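Local coordinates for protein probable hydrolase (Pseudomonas aeruginosa, PDB 3OM8) that is probably an alpha/beta-fold hydrolase that may open the lactone ring of 3-oxoadipate enol-lactone, at residues R120-P132 with T220-A232. Numbering follows the deposited sequence.
Sequences RLVLANTSAWLGP and TVTAASHGELIAA
Thr126 and Ser127, in the loop that leaves strand 121-124, run close to Thr222, just ahead of helix 224-232, and His226 in its first turn, with 5.2 Å between the CA atoms of Ser127 and His226. Two waters lie between the backbones. One is placed to donate to Thr126 O and to Ala223 O, though other acceptors compete for its protons. The other accepts from Ala128 N at 2.8 Å and donates to His226 O.

Thr222 reaches into the loop with both branches of its side chain. Its CG2 lies against the backbone of Thr126, 3.6 Å from Thr126 CA. Its OG1 sits between its own backbone N and carbonyl carbon (chi1 43°) and is hydrogen-bonded to Asp219. His226 turns the edge of its ring to Ser127 CB, which lies in the ring plane. Leu130 crosses that ring at a slant and brings its CD2 against it. Further along the helix, Ile230 uses two branches. CD1 packs on the Ser127 backbone and meets Thr126 CG2 at 3.9 Å, the two side chains nearly perpendicular. CG2, anti to the backbone N, faces Leu123 CD1 at 3.9 Å.

Asp219 completes a possible Ser-His-Asp triad with Ser101 and His246, as in other alpha/beta hydrolases. Thr222 touches His246 as well, and Thr126 OG1 is hydrogen-bonded to Ser101 O, so the loop borders this probable active site. Helix 102-113 packs on Thr126 and Ala128 through Ile105 and Gln108. Strand 121-124 runs between parallel strands 95-100 and 211-216, and Ile230 also rests on Val213 of the latter.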
ATOM      1  N   ARG B 120     -14.893  -7.991 -12.487  1.00 43.35           N
ATOM      2  CA  ARG B 120     -13.859  -7.364 -11.672  1.00 42.90           C
ATOM      3  C   ARG B 120     -12.524  -8.103 -11.765  1.00 51.49           C
ATOM      4  O   ARG B 120     -12.479  -9.326 -11.939  1.00 51.07           O
ATOM      5  CB  ARG B 120     -14.326  -7.221 -10.227  1.00 46.50           C
ATOM      6  CG  ARG B 120     -15.542  -6.303 -10.113  1.00 48.02           C
ATOM      7  CD  ARG B 120     -15.966  -6.023  -8.676  1.00 46.24           C
ATOM      8  NE  ARG B 120     -17.298  -5.422  -8.652  1.00 49.10           N
ATOM      9  CZ  ARG B 120     -17.967  -5.096  -7.548  1.00 51.38           C
ATOM     10  NH1 ARG B 120     -19.173  -4.563  -7.653  1.00 53.66           N
ATOM     11  NH2 ARG B 120     -17.439  -5.297  -6.345  1.00 40.73           N
ATOM     12  N   LEU B 121     -11.435  -7.351 -11.657  1.00 50.00           N
ATOM     13  CA  LEU B 121     -10.110  -7.902 -11.898  1.00 48.61           C
ATOM     14  C   LEU B 121      -9.215  -7.787 -10.667  1.00 48.24           C
ATOM     15  O   LEU B 121      -9.039  -6.701 -10.107  1.00 49.44           O
ATOM     16  CB  LEU B 121      -9.470  -7.194 -13.094  1.00 41.84           C
ATOM     17  CG  LEU B 121      -8.073  -7.571 -13.569  1.00 52.97           C
ATOM     18  CD1 LEU B 121      -8.049  -8.991 -14.203  1.00 42.33           C
ATOM     19  CD2 LEU B 121      -7.594  -6.512 -14.564  1.00 49.03           C
ATOM     20  N   VAL B 122      -8.671  -8.922 -10.236  1.00 41.97           N
ATOM     21  CA  VAL B 122      -7.665  -8.945  -9.180  1.00 43.43           C
ATOM     22  C   VAL B 122      -6.320  -9.412  -9.748  1.00 50.99           C
ATOM     23  O   VAL B 122      -6.251 -10.399 -10.487  1.00 49.41           O
ATOM     24  CB  VAL B 122      -8.078  -9.845  -8.009  1.00 43.47           C
ATOM     25  CG1 VAL B 122      -7.095  -9.694  -6.848  1.00 40.89           C
ATOM     26  CG2 VAL B 122      -9.500  -9.495  -7.546  1.00 47.38           C
ATOM     27  N   LEU B 123      -5.265  -8.676  -9.412  1.00 47.48           N
ATOM     28  CA  LEU B 123      -3.926  -8.941  -9.904  1.00 45.83           C
ATOM     29  C   LEU B 123      -3.009  -9.115  -8.708  1.00 50.03           C
ATOM     30  O   LEU B 123      -2.682  -8.141  -8.032  1.00 54.01           O
ATOM     31  CB  LEU B 123      -3.454  -7.754 -10.737  1.00 47.23           C
ATOM     32  CG  LEU B 123      -4.398  -7.357 -11.869  1.00 45.85           C
ATOM     33  CD1 LEU B 123      -3.906  -6.105 -12.580  1.00 41.46           C
ATOM     34  CD2 LEU B 123      -4.548  -8.513 -12.852  1.00 40.84           C
ATOM     35  N   ALA B 124      -2.602 -10.349  -8.433  1.00 46.65           N
ATOM     36  CA  ALA B 124      -1.785 -10.633  -7.258  1.00 46.79           C
ATOM     37  C   ALA B 124      -0.329 -10.885  -7.634  1.00 50.34           C
ATOM     38  O   ALA B 124      -0.047 -11.624  -8.575  1.00 53.56           O
ATOM     39  CB  ALA B 124      -2.343 -11.828  -6.499  1.00 47.04           C
ATOM     40  N   ASN B 125       0.588 -10.273  -6.890  1.00 46.87           N
ATOM     41  CA  ASN B 125       2.009 -10.502  -7.077  1.00 45.29           C
ATOM     42  C   ASN B 125       2.341 -10.623  -8.562  1.00 48.68           C
ATOM     43  O   ASN B 125       2.763 -11.684  -9.040  1.00 42.59           O
ATOM     44  CB  ASN B 125       2.423 -11.781  -6.350  1.00 51.76           C
ATOM     45  CG  ASN B 125       2.175 -11.711  -4.848  1.00 53.95           C
ATOM     46  OD1 ASN B 125       3.061 -11.330  -4.085  1.00 55.99           O
ATOM     47  ND2 ASN B 125       0.978 -12.108  -4.421  1.00 41.66           N
ATOM     48  N   THR B 126       2.124  -9.539  -9.292  1.00 45.28           N
ATOM     49  CA  THR B 126       2.292  -9.561 -10.728  1.00 44.52           C
ATOM     50  C   THR B 126       2.972  -8.292 -11.214  1.00 48.39           C
ATOM     51  O   THR B 126       3.455  -7.482 -10.418  1.00 52.80           O
ATOM     52  CB  THR B 126       0.949  -9.749 -11.457  1.00 43.78           C
ATOM     53  OG1 THR B 126       1.194 -10.043 -12.841  1.00 44.71           O
ATOM     54  CG2 THR B 126       0.099  -8.488 -11.348  1.00 36.70           C
ATOM     55  N   SER B 127       3.000  -8.125 -12.529  1.00 45.86           N
ATOM     56  CA  SER B 127       3.741  -7.037 -13.128  1.00 44.93           C
ATOM     57  C   SER B 127       3.280  -6.795 -14.553  1.00 51.50           C
ATOM     58  O   SER B 127       2.700  -7.676 -15.187  1.00 55.10           O
ATOM     59  CB  SER B 127       5.233  -7.363 -13.097  1.00 42.39           C
ATOM     60  OG  SER B 127       5.958  -6.518 -13.965  1.00 46.89           O
ATOM     61  N   ALA B 128       3.537  -5.591 -15.049  1.00 50.75           N
ATOM     62  CA  ALA B 128       3.230  -5.248 -16.429  1.00 51.14           C
ATOM     63  C   ALA B 128       4.475  -5.335 -17.307  1.00 53.77           C
ATOM     64  O   ALA B 128       4.390  -5.193 -18.523  1.00 57.10           O
ATOM     65  CB  ALA B 128       2.633  -3.861 -16.507  1.00 45.15           C
ATOM     66  N   TRP B 129       5.629  -5.563 -16.690  1.00 47.04           N
ATOM     67  CA  TRP B 129       6.880  -5.622 -17.440  1.00 47.59           C
ATOM     68  C   TRP B 129       8.012  -6.163 -16.588  1.00 50.64           C
ATOM     69  O   TRP B 129       8.403  -5.547 -15.599  1.00 48.42           O
ATOM     70  CB  TRP B 129       7.253  -4.250 -18.000  1.00 50.14           C
ATOM     71  CG  TRP B 129       8.639  -4.189 -18.595  1.00 52.70           C
ATOM     72  CD1 TRP B 129       9.043  -4.705 -19.797  1.00 51.14           C
ATOM     73  CD2 TRP B 129       9.795  -3.568 -18.015  1.00 51.60           C
ATOM     74  NE1 TRP B 129      10.376  -4.439 -19.995  1.00 55.53           N
ATOM     75  CE2 TRP B 129      10.860  -3.742 -18.917  1.00 59.16           C
ATOM     76  CE3 TRP B 129      10.030  -2.876 -16.821  1.00 60.07           C
ATOM     77  CZ2 TRP B 129      12.144  -3.256 -18.662  1.00 60.71           C
ATOM     78  CZ3 TRP B 129      11.302  -2.391 -16.568  1.00 60.41           C
ATOM     79  CH2 TRP B 129      12.343  -2.587 -17.484  1.00 63.41           C
ATOM     80  N   LEU B 130       8.538  -7.317 -16.991  1.00 47.75           N
ATOM     81  CA  LEU B 130       9.568  -8.004 -16.224  1.00 53.43           C
ATOM     82  C   LEU B 130      10.929  -8.039 -16.930  1.00 59.10           C
ATOM     83  O   LEU B 130      11.773  -8.872 -16.612  1.00 62.27           O
ATOM     84  CB  LEU B 130       9.095  -9.417 -15.860  1.00 52.61           C
ATOM     85  CG  LEU B 130       7.903  -9.435 -14.893  1.00 48.22           C
ATOM     86  CD1 LEU B 130       7.303 -10.827 -14.753  1.00 49.83           C
ATOM     87  CD2 LEU B 130       8.334  -8.918 -13.540  1.00 46.98           C
ATOM     88  N   GLY B 131      11.137  -7.124 -17.878  1.00 58.07           N
ATOM     89  CA  GLY B 131      12.412  -6.999 -18.570  1.00 54.39           C
ATOM     90  C   GLY B 131      13.539  -6.599 -17.634  1.00 55.38           C
ATOM     91  O   GLY B 131      13.308  -6.392 -16.437  1.00 53.05           O
ATOM     92  N   PRO B 132      14.772  -6.484 -18.162  1.00 54.35           N
ATOM     93  CA  PRO B 132      15.158  -6.693 -19.564  1.00 56.20           C
ATOM     94  C   PRO B 132      14.878  -8.125 -20.031  1.00 56.90           C
ATOM     95  O   PRO B 132      14.896  -9.048 -19.216  1.00 57.91           O
ATOM     96  CB  PRO B 132      16.670  -6.427 -19.552  1.00 46.86           C
ATOM     97  CG  PRO B 132      16.908  -5.595 -18.339  1.00 48.42           C
ATOM     98  CD  PRO B 132      15.933  -6.124 -17.332  1.00 52.06           C
ATOM     99  N   THR B 220      10.783 -10.441  -4.866  1.00 54.76           N
ATOM    100  CA  THR B 220      11.889 -10.239  -5.819  1.00 63.65           C
ATOM    101  C   THR B 220      11.545 -10.689  -7.233  1.00 61.16           C
ATOM    102  O   THR B 220      12.142 -10.219  -8.193  1.00 62.73           O
ATOM    103  CB  THR B 220      13.166 -10.986  -5.400  1.00 66.02           C
ATOM    104  OG1 THR B 220      12.808 -12.193  -4.715  1.00 72.16           O
ATOM    105  CG2 THR B 220      14.000 -10.116  -4.482  1.00 66.46           C
ATOM    106  N   VAL B 221      10.599 -11.610  -7.360  1.00 57.67           N
ATOM    107  CA  VAL B 221      10.087 -11.987  -8.673  1.00 60.38           C
ATOM    108  C   VAL B 221       9.310 -10.820  -9.299  1.00 65.85           C
ATOM    109  O   VAL B 221       9.732 -10.236 -10.297  1.00 63.47           O
ATOM    110  CB  VAL B 221       9.181 -13.227  -8.577  1.00 67.26           C
ATOM    111  CG1 VAL B 221       8.674 -13.623  -9.955  1.00 68.98           C
ATOM    112  CG2 VAL B 221       9.931 -14.381  -7.932  1.00 68.82           C
ATOM    113  N   THR B 222       8.173 -10.479  -8.697  1.00 63.08           N
ATOM    114  CA  THR B 222       7.382  -9.329  -9.116  1.00 54.16           C
ATOM    115  C   THR B 222       7.427  -8.281  -8.002  1.00 57.31           C
ATOM    116  O   THR B 222       6.625  -8.322  -7.063  1.00 56.76           O
ATOM    117  CB  THR B 222       5.924  -9.725  -9.404  1.00 52.88           C
ATOM    118  OG1 THR B 222       5.462 -10.607  -8.375  1.00 56.21           O
ATOM    119  CG2 THR B 222       5.815 -10.450 -10.735  1.00 48.69           C
ATOM    120  N   ALA B 223       8.381  -7.358  -8.106  1.00 46.35           N
ATOM    121  CA  ALA B 223       8.644  -6.386  -7.058  1.00 50.74           C
ATOM    122  C   ALA B 223       7.403  -5.565  -6.678  1.00 52.44           C
ATOM    123  O   ALA B 223       6.526  -5.303  -7.508  1.00 53.89           O
ATOM    124  CB  ALA B 223       9.784  -5.477  -7.473  1.00 44.75           C
ATOM    125  N   ALA B 224       7.328  -5.167  -5.416  1.00 49.12           N
ATOM    126  CA  ALA B 224       6.211  -4.347  -4.972  1.00 45.76           C
ATOM    127  C   ALA B 224       6.009  -3.148  -5.901  1.00 46.71           C
ATOM    128  O   ALA B 224       4.888  -2.858  -6.297  1.00 49.05           O
ATOM    129  CB  ALA B 224       6.408  -3.899  -3.525  1.00 52.10           C
ATOM    130  N   SER B 225       7.091  -2.473  -6.278  1.00 45.58           N
ATOM    131  CA  SER B 225       6.975  -1.289  -7.127  1.00 50.87           C
ATOM    132  C   SER B 225       6.263  -1.590  -8.449  1.00 54.75           C
ATOM    133  O   SER B 225       5.623  -0.707  -9.035  1.00 54.59           O
ATOM    134  CB  SER B 225       8.350  -0.687  -7.403  1.00 56.43           C
ATOM    135  OG  SER B 225       9.144  -1.574  -8.181  1.00 60.92           O
ATOM    136  N   HIS B 226       6.373  -2.834  -8.914  1.00 51.87           N
ATOM    137  CA  HIS B 226       5.711  -3.263 -10.148  1.00 52.55           C
ATOM    138  C   HIS B 226       4.204  -3.174 -10.019  1.00 52.68           C
ATOM    139  O   HIS B 226       3.516  -2.669 -10.907  1.00 56.70           O
ATOM    140  CB  HIS B 226       6.071  -4.708 -10.475  1.00 56.78           C
ATOM    141  CG  HIS B 226       7.433  -4.871 -11.068  1.00 53.81           C
ATOM    142  ND1 HIS B 226       8.557  -4.282 -10.531  1.00 57.06           N
ATOM    143  CD2 HIS B 226       7.854  -5.568 -12.144  1.00 51.49           C
ATOM    144  CE1 HIS B 226       9.612  -4.604 -11.258  1.00 48.82           C
ATOM    145  NE2 HIS B 226       9.210  -5.385 -12.241  1.00 54.24           N
ATOM    146  N   GLY B 227       3.691  -3.686  -8.911  1.00 45.47           N
ATOM    147  CA  GLY B 227       2.259  -3.668  -8.692  1.00 51.68           C
ATOM    148  C   GLY B 227       1.771  -2.257  -8.351  1.00 52.66           C
ATOM    149  O   GLY B 227       0.642  -1.894  -8.681  1.00 58.45           O
ATOM    150  N   GLU B 228       2.619  -1.468  -7.696  1.00 44.22           N
ATOM    151  CA  GLU B 228       2.277  -0.065  -7.428  1.00 52.77           C
ATOM    152  C   GLU B 228       2.131   0.668  -8.747  1.00 55.92           C
ATOM    153  O   GLU B 228       1.240   1.496  -8.900  1.00 55.90           O
ATOM    154  CB  GLU B 228       3.332   0.628  -6.568  1.00 45.71           C
ATOM    155  CG  GLU B 228       3.490   0.020  -5.193  1.00 55.20           C
ATOM    156  CD  GLU B 228       4.702   0.551  -4.453  1.00 66.18           C
ATOM    157  OE1 GLU B 228       4.919   0.136  -3.294  1.00 71.42           O
ATOM    158  OE2 GLU B 228       5.439   1.381  -5.027  1.00 68.15           O
ATOM    159  N   LEU B 229       3.006   0.352  -9.701  1.00 52.61           N
ATOM    160  CA  LEU B 229       2.959   0.997 -11.004  1.00 54.49           C
ATOM    161  C   LEU B 229       1.656   0.654 -11.711  1.00 56.85           C
ATOM    162  O   LEU B 229       1.085   1.488 -12.402  1.00 54.86           O
ATOM    163  CB  LEU B 229       4.147   0.578 -11.871  1.00 52.07           C
ATOM    164  CG  LEU B 229       4.109   1.102 -13.312  1.00 51.65           C
ATOM    165  CD1 LEU B 229       4.106   2.631 -13.300  1.00 49.94           C
ATOM    166  CD2 LEU B 229       5.273   0.561 -14.168  1.00 40.81           C
ATOM    167  N   ILE B 230       1.196  -0.582 -11.541  1.00 54.42           N
ATOM    168  CA  ILE B 230      -0.077  -1.002 -12.112  1.00 49.77           C
ATOM    169  C   ILE B 230      -1.257  -0.258 -11.480  1.00 53.87           C
ATOM    170  O   ILE B 230      -2.088   0.305 -12.192  1.00 52.22           O
ATOM    171  CB  ILE B 230      -0.303  -2.509 -11.953  1.00 48.39           C
ATOM    172  CG1 ILE B 230       0.676  -3.298 -12.835  1.00 48.48           C
ATOM    173  CG2 ILE B 230      -1.734  -2.860 -12.318  1.00 48.20           C
ATOM    174  CD1 ILE B 230       0.635  -4.787 -12.602  1.00 45.75           C
ATOM    175  N   ALA B 231      -1.335  -0.274 -10.148  1.00 53.56           N
ATOM    176  CA  ALA B 231      -2.410   0.410  -9.433  1.00 50.74           C
ATOM    177  C   ALA B 231      -2.435   1.881  -9.821  1.00 57.53           C
ATOM    178  O   ALA B 231      -3.492   2.431 -10.109  1.00 60.56           O
ATOM    179  CB  ALA B 231      -2.257   0.252  -7.908  1.00 44.47           C
ATOM    180  N   ALA B 232      -1.258   2.501  -9.849  1.00 56.08           N
ATOM    181  CA  ALA B 232      -1.124   3.919 -10.177  1.00 57.67           C
ATOM    182  C   ALA B 232      -1.533   4.245 -11.612  1.00 58.93           C
ATOM    183  O   ALA B 232      -1.802   5.399 -11.942  1.00 66.57           O
ATOM    184  CB  ALA B 232       0.303   4.379  -9.930  1.00 55.56           C
TER
HETATM  185  O   HOH W   1       3.928  -6.724  -7.682  1.00 42.05           O
HETATM  186  O   HOH W   2       4.410  -3.286 -13.727  1.00 51.35           O